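PDB 7CNE: sphingomyelinase C from Streptomyces griseocarneus, which belongs to the endonuclease/exonuclease/phosphatase family and has the DNase I-like fold, two mixed beta sheets with helices packed against them. Local coordinates for residues Trp85-Lys91 with Lys113-Asn119; His150-Thr154 with Asp166-Phe171. One frame throughout, in Å; residues are numbered along the deposited sequence.

Interaction 1: Trp85-Lys91 with Lys113-Asn119; sequences WDATGGK and KEQVIFN
One face of the Trp85 indole carries the Gln115 side chain: CB sits 3.7 Å from the centroid of the six-membered ring, almost on its normal, a CH-pi contact. Further out the Gln115 amide stacks over the pyrrole end, its plane 20° from that of the ring, with CD 3.2 Å from Trp85 NE1, while the carbonyl carbon of Lys113 lies at the indole edge. This is the rim of one of the two sheets of the DNase I-like fold, where outermost strand 87-90 runs parallel to strand 110-117. The ladder alternates between the two strands: Gln115 N donates to Ala87 O, Gly89 N to Gln115 O, and Ile117 N to Gly89 O. Gln115 CG lies between the backbone N and carbonyl carbon (chi1 67°), which lifts the extended chain beside Thr88 on the same face; NE2 then reaches Thr88 OG1 at 2.9 Å, in the amide plane and nearly straight at 173°. Gly79 and Ser81 hold the two ends of that amide as well, fixing its rotation. Where the ladder begins, Asp86 N donates to Lys113 O at 2.8 Å and Lys113 N returns a bond to the anti side of Asp86 OD2, which water 1 links to Lys113 NZ. Past the glycines, the extended Lys91 side chain crosses Asn119, and its NZ meets Asn119 O at 2.9 Å, in the carbonyl plane on a lone pair.

Interaction 2: His150-Thr154 with Asp166-Phe171; sequences HAQST and DRSRQF
The irregular segment 150-154 passes alongside one turn of helix 162-180, coming closest in backbone where Gln152 CA lies 5.3 Å from Arg167 CA. Gln170 reaches over from the helix with an extended chain, and its OE1 takes the Gln152 N-H at 2.7 Å, the donor tilted 18° from the carbonyl plane. The other end of that amide, NE2, donates to water 2 and to Asp120 O, so both ends are engaged. Arg167, one turn earlier, bends at chi3 (-71°), which carries NH1 to two acceptors: Gln152 O at 2.9 Å, in the guanidinium plane but above that carbonyl's own plane, and Thr154 OG1 at 3.1 Å, tilted from the guanidinium plane. In the DNase I-like fold this loop leads from strand 142-150 of one sheet into the helix, so the bonds tie the helix to the connection that precedes it. Glu203 makes a salt bridge to Arg167 NE and probably steadies its guanidinium. Nearer the helix backbone, Gln152 CB packs on Arg167 CG at 3.5 Å, and Ala151 CB touches Phe171 CE1 at 3.9 Å. The Gln152 amide is held at both ends: OE1 takes the N-H of Cys122, which is disulfide-bonded to Cys158, and NE2 donates to Ser153 O at 2.8 Å, nearly straight at 163°.

Overall arrangement
Interaction 1 lies at the edge of the six-stranded sheet and is partly open to solvent, especially at its ends, whereas interaction 2 is largely buried, between a loop and a helix. The first is held by a parallel backbone ladder with one aromatic-amide stack; the second has no ladder, and long polar side chains of the helix grip loop backbone and the Thr154 hydroxyl instead. Both draw on helix 162-180: Val116 and Glu114 of interaction 1 rest on its Phe177, and Gln173 accepts from Asn119 N through OE1 and donates weakly to Ile117 O through NE2. The two contacts meet at Phe118, whose CD2 packs 3.4 Å from Gln170 NE2.

Interaction 1: Trp85-Lys91 with Lys113-Asn119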
loop_
_atom_site.group_PDB
_atom_site.type_symbol
_atom_site.label_atom_id
_atom_site.label_comp_id
_atom_site.label_asym_id
_atom_site.label_seq_id
_atom_site.Cartn_x
_atom_site.Cartn_y
_atom_site.Cartn_z
ATOM N N TRP A 85 -4.350 -17.921 -3.369
ATOM C CA TRP A 85 -4.965 -17.413 -2.150
ATOM C C TRP A 85 -5.677 -18.543 -1.423
ATOM O O TRP A 85 -6.174 -19.489 -2.050
ATOM C CB TRP A 85 -5.998 -16.313 -2.454
ATOM C CG TRP A 85 -5.451 -15.119 -3.174
ATOM C CD1 TRP A 85 -5.534 -14.855 -4.514
ATOM C CD2 TRP A 85 -4.750 -14.015 -2.587
ATOM N NE1 TRP A 85 -4.921 -13.660 -4.797
ATOM C CE2 TRP A 85 -4.426 -13.124 -3.634
ATOM C CE3 TRP A 85 -4.355 -13.699 -1.282
ATOM C CZ2 TRP A 85 -3.731 -11.928 -3.416
ATOM C CZ3 TRP A 85 -3.654 -12.497 -1.064
ATOM C CH2 TRP A 85 -3.361 -11.634 -2.130
ATOM N N ASP A 86 -5.753 -18.422 -0.093
ATOM C CA ASP A 86 -6.565 -19.350 0.684
ATOM C C ASP A 86 -8.053 -19.056 0.560
ATOM O O ASP A 86 -8.869 -19.962 0.769
ATOM C CB ASP A 86 -6.148 -19.322 2.156
ATOM C CG ASP A 86 -4.748 -19.850 2.358
ATOM O OD1 ASP A 86 -4.431 -20.903 1.768
ATOM O OD2 ASP A 86 -3.955 -19.191 3.058
ATOM N N ALA A 87 -8.419 -17.816 0.252
ATOM C CA ALA A 87 -9.801 -17.453 -0.033
ATOM C C ALA A 87 -9.804 -16.144 -0.811
ATOM O O ALA A 87 -8.843 -15.370 -0.757
ATOM C CB ALA A 87 -10.635 -17.329 1.252
ATOM N N THR A 88 -10.885 -15.930 -1.569
ATOM C CA THR A 88 -11.175 -14.667 -2.242
ATOM C C THR A 88 -12.589 -14.255 -1.859
ATOM O O THR A 88 -13.522 -15.047 -2.019
ATOM C CB THR A 88 -11.071 -14.787 -3.776
ATOM O OG1 THR A 88 -9.724 -15.070 -4.171
ATOM C CG2 THR A 88 -11.553 -13.501 -4.473
ATOM N N GLY A 89 -12.758 -13.024 -1.366
ATOM C CA GLY A 89 -14.069 -12.486 -1.061
ATOM C C GLY A 89 -14.284 -11.130 -1.716
ATOM O O GLY A 89 -13.448 -10.655 -2.485
ATOM N N GLY A 90 -15.426 -10.517 -1.391
ATOM C CA GLY A 90 -15.752 -9.212 -1.954
ATOM C C GLY A 90 -16.200 -9.298 -3.407
ATOM O O GLY A 90 -16.442 -10.384 -3.952
ATOM N N LYS A 91 -16.308 -8.127 -4.049
ATOM C CA LYS A 91 -16.873 -8.037 -5.403
ATOM C C LYS A 91 -15.831 -8.325 -6.488
ATOM O O LYS A 91 -15.624 -7.542 -7.419
ATOM C CB LYS A 91 -17.514 -6.672 -5.630
ATOM C CG LYS A 91 -18.951 -6.573 -5.137
ATOM C CD LYS A 91 -19.518 -5.168 -5.304
ATOM C CE LYS A 91 -20.844 -5.036 -4.573
ATOM N NZ LYS A 91 -21.336 -3.629 -4.534
ATOM N N LYS A 113 -3.389 -16.521 3.901
ATOM C CA LYS A 113 -3.469 -15.334 3.059
ATOM C C LYS A 113 -4.779 -15.354 2.278
ATOM O O LYS A 113 -5.138 -16.371 1.674
ATOM C CB LYS A 113 -2.263 -15.232 2.112
ATOM C CG LYS A 113 -1.923 -16.504 1.339
ATOM C CD LYS A 113 -0.687 -16.284 0.465
ATOM C CE LYS A 113 -0.280 -17.560 -0.261
ATOM N NZ LYS A 113 0.344 -18.523 0.700
ATOM N N GLU A 114 -5.510 -14.243 2.327
ATOM C CA GLU A 114 -6.733 -14.092 1.547
ATOM C C GLU A 114 -6.753 -12.717 0.906
ATOM O O GLU A 114 -6.036 -11.802 1.320
ATOM C CB GLU A 114 -8.016 -14.222 2.388
ATOM C CG GLU A 114 -7.968 -15.196 3.528
ATOM C CD GLU A 114 -9.273 -15.224 4.304
ATOM O OE1 GLU A 114 -10.238 -14.534 3.892
ATOM O OE2 GLU A 114 -9.330 -15.950 5.318
ATOM N N GLN A 115 -7.625 -12.570 -0.087
ATOM C CA GLN A 115 -7.870 -11.281 -0.700
ATOM C C GLN A 115 -9.364 -11.000 -0.641
ATOM O O GLN A 115 -10.190 -11.918 -0.642
ATOM C CB GLN A 115 -7.360 -11.241 -2.159
ATOM C CG GLN A 115 -8.126 -12.150 -3.098
ATOM C CD GLN A 115 -7.692 -12.007 -4.539
ATOM O OE1 GLN A 115 -6.991 -11.060 -4.903
ATOM N NE2 GLN A 115 -8.110 -12.949 -5.374
ATOM N N VAL A 116 -9.701 -9.722 -0.571
ATOM C CA VAL A 116 -11.085 -9.272 -0.609
ATOM C C VAL A 116 -11.119 -8.058 -1.524
ATOM O O VAL A 116 -10.356 -7.109 -1.323
ATOM C CB VAL A 116 -11.620 -8.926 0.798
ATOM C CG1 VAL A 116 -13.066 -8.440 0.735
ATOM C CG2 VAL A 116 -11.472 -10.126 1.769
ATOM N N ILE A 117 -11.971 -8.101 -2.539
ATOM C CA ILE A 117 -12.163 -6.972 -3.450
ATOM C C ILE A 117 -13.206 -6.037 -2.838
ATOM O O ILE A 117 -14.211 -6.489 -2.278
ATOM C CB ILE A 117 -12.579 -7.468 -4.852
ATOM C CG1 ILE A 117 -11.569 -8.489 -5.398
ATOM C CG2 ILE A 117 -12.858 -6.305 -5.841
ATOM C CD1 ILE A 117 -10.113 -8.148 -5.196
ATOM N N PHE A 118 -12.953 -4.733 -2.910
ATOM C CA PHE A 118 -13.830 -3.755 -2.269
ATOM C C PHE A 118 -15.243 -3.810 -2.845
ATOM O O PHE A 118 -15.438 -3.958 -4.054
ATOM C CB PHE A 118 -13.266 -2.342 -2.445
ATOM C CG PHE A 118 -12.097 -2.050 -1.565
ATOM C CD1 PHE A 118 -12.163 -2.314 -0.198
ATOM C CD2 PHE A 118 -10.933 -1.507 -2.087
ATOM C CE1 PHE A 118 -11.085 -2.042 0.625
ATOM C CE2 PHE A 118 -9.847 -1.236 -1.264
ATOM C CZ PHE A 118 -9.923 -1.512 0.093
ATOM N N ASN A 119 -16.233 -3.691 -1.965
ATOM C CA ASN A 119 -17.624 -3.631 -2.398
ATOM C C ASN A 119 -18.023 -2.245 -2.875
ATOM O O ASN A 119 -19.021 -2.116 -3.597
ATOM C CB ASN A 119 -18.554 -4.063 -1.258
ATOM C CG ASN A 119 -18.360 -5.503 -0.871
ATOM O OD1 ASN A 119 -17.999 -6.331 -1.707
ATOM N ND2 ASN A 119 -18.600 -5.821 0.403
HETATM O O HOH W 1 -1.230 -19.449 2.986
#

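Interaction 2: His150-Thr154 with Asp166-Phe171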
loop_
_atom_site.group_PDB
_atom_site.type_symbol
_atom_site.label_atom_id
_atom_site.label_comp_id
_atom_site.label_asym_id
_atom_site.label_seq_id
_atom_site.Cartn_x
_atom_site.Cartn_y
_atom_site.Cartn_z
ATOM N N HIS A 150 -4.817 -0.507 -0.891
ATOM C CA HIS A 150 -4.710 0.762 -1.597
ATOM C C HIS A 150 -6.149 1.252 -1.724
ATOM O O HIS A 150 -6.920 0.688 -2.500
ATOM C CB HIS A 150 -4.054 0.565 -2.967
ATOM C CG HIS A 150 -3.819 1.835 -3.722
ATOM N ND1 HIS A 150 -3.416 1.847 -5.042
ATOM C CD2 HIS A 150 -3.914 3.133 -3.343
ATOM C CE1 HIS A 150 -3.287 3.098 -5.449
ATOM N NE2 HIS A 150 -3.576 3.898 -4.436
ATOM N N ALA A 151 -6.524 2.254 -0.940
ATOM C CA ALA A 151 -7.915 2.679 -0.854
ATOM C C ALA A 151 -8.287 3.620 -2.006
ATOM O O ALA A 151 -7.445 4.055 -2.798
ATOM C CB ALA A 151 -8.185 3.348 0.501
ATOM N N GLN A 152 -9.584 3.918 -2.096
ATOM C CA GLN A 152 -10.146 4.681 -3.209
ATOM C C GLN A 152 -9.394 5.990 -3.462
ATOM O O GLN A 152 -9.192 6.795 -2.551
ATOM C CB GLN A 152 -11.620 4.977 -2.916
ATOM C CG GLN A 152 -12.275 5.990 -3.867
ATOM C CD GLN A 152 -12.516 5.399 -5.230
ATOM O OE1 GLN A 152 -13.065 4.311 -5.338
ATOM N NE2 GLN A 152 -12.096 6.106 -6.285
ATOM N N SER A 153 -9.010 6.217 -4.714
ATOM C CA SER A 153 -8.335 7.457 -5.069
ATOM C C SER A 153 -9.352 8.571 -5.316
ATOM O O SER A 153 -10.540 8.331 -5.544
ATOM C CB SER A 153 -7.460 7.266 -6.312
ATOM O OG SER A 153 -8.262 6.976 -7.450
ATOM N N THR A 154 -8.872 9.811 -5.249
ATOM C CA THR A 154 -9.725 10.975 -5.502
ATOM C C THR A 154 -9.753 11.216 -7.012
ATOM O O THR A 154 -9.035 12.052 -7.565
ATOM C CB THR A 154 -9.226 12.178 -4.708
ATOM O OG1 THR A 154 -9.288 11.853 -3.312
ATOM C CG2 THR A 154 -10.103 13.408 -4.958
ATOM N N ASP A 166 -16.695 6.592 -0.515
ATOM C CA ASP A 166 -16.354 5.200 -0.765
ATOM C C ASP A 166 -15.133 4.762 0.038
ATOM O O ASP A 166 -15.086 3.610 0.484
ATOM C CB ASP A 166 -16.155 4.963 -2.261
ATOM C CG ASP A 166 -17.477 4.868 -2.995
ATOM O OD1 ASP A 166 -18.509 4.699 -2.313
ATOM O OD2 ASP A 166 -17.493 4.964 -4.232
ATOM N N ARG A 167 -14.153 5.649 0.259
ATOM C CA ARG A 167 -13.077 5.302 1.190
ATOM C C ARG A 167 -13.645 4.934 2.552
ATOM O O ARG A 167 -13.202 3.963 3.180
ATOM C CB ARG A 167 -12.078 6.459 1.340
ATOM C CG ARG A 167 -11.096 6.618 0.186
ATOM C CD ARG A 167 -9.928 7.527 0.540
ATOM N NE ARG A 167 -10.293 8.939 0.655
ATOM C CZ ARG A 167 -10.347 9.795 -0.362
ATOM N NH1 ARG A 167 -10.084 9.391 -1.608
ATOM N NH2 ARG A 167 -10.666 11.065 -0.130
ATOM N N SER A 168 -14.614 5.713 3.039
ATOM C CA SER A 168 -15.215 5.407 4.332
ATOM C C SER A 168 -15.793 3.998 4.337
ATOM O O SER A 168 -15.551 3.220 5.264
ATOM C CB SER A 168 -16.296 6.440 4.666
ATOM O OG SER A 168 -16.981 6.105 5.858
ATOM N N ARG A 169 -16.547 3.647 3.288
ATOM C CA ARG A 169 -17.104 2.299 3.203
ATOM C C ARG A 169 -16.001 1.246 3.083
ATOM O O ARG A 169 -16.129 0.140 3.626
ATOM C CB ARG A 169 -18.075 2.205 2.022
ATOM C CG ARG A 169 -19.404 2.958 2.258
ATOM C CD ARG A 169 -19.997 3.542 0.967
ATOM N NE ARG A 169 -21.301 4.173 1.216
ATOM C CZ ARG A 169 -21.458 5.388 1.745
ATOM N NH1 ARG A 169 -20.397 6.123 2.077
ATOM N NH2 ARG A 169 -22.679 5.883 1.936
ATOM N N GLN A 170 -14.913 1.563 2.373
ATOM C CA GLN A 170 -13.815 0.598 2.263
ATOM C C GLN A 170 -13.178 0.327 3.622
ATOM O O GLN A 170 -12.906 -0.830 3.971
ATOM C CB GLN A 170 -12.765 1.096 1.266
ATOM C CG GLN A 170 -13.277 1.111 -0.197
ATOM C CD GLN A 170 -12.247 1.644 -1.185
ATOM O OE1 GLN A 170 -11.198 2.167 -0.787
ATOM N NE2 GLN A 170 -12.538 1.508 -2.482
ATOM N N PHE A 171 -12.934 1.382 4.405
ATOM C CA PHE A 171 -12.371 1.182 5.739
ATOM C C PHE A 171 -13.331 0.391 6.623
ATOM O O PHE A 171 -12.903 -0.473 7.401
ATOM C CB PHE A 171 -12.041 2.530 6.394
ATOM C CG PHE A 171 -11.054 3.374 5.622
ATOM C CD1 PHE A 171 -9.925 2.803 5.041
ATOM C CD2 PHE A 171 -11.253 4.755 5.496
ATOM C CE1 PHE A 171 -8.995 3.597 4.330
ATOM C CE2 PHE A 171 -10.338 5.555 4.792
ATOM C CZ PHE A 171 -9.206 4.965 4.201
HETATM O O HOH W 2 -9.849 1.374 -4.163
#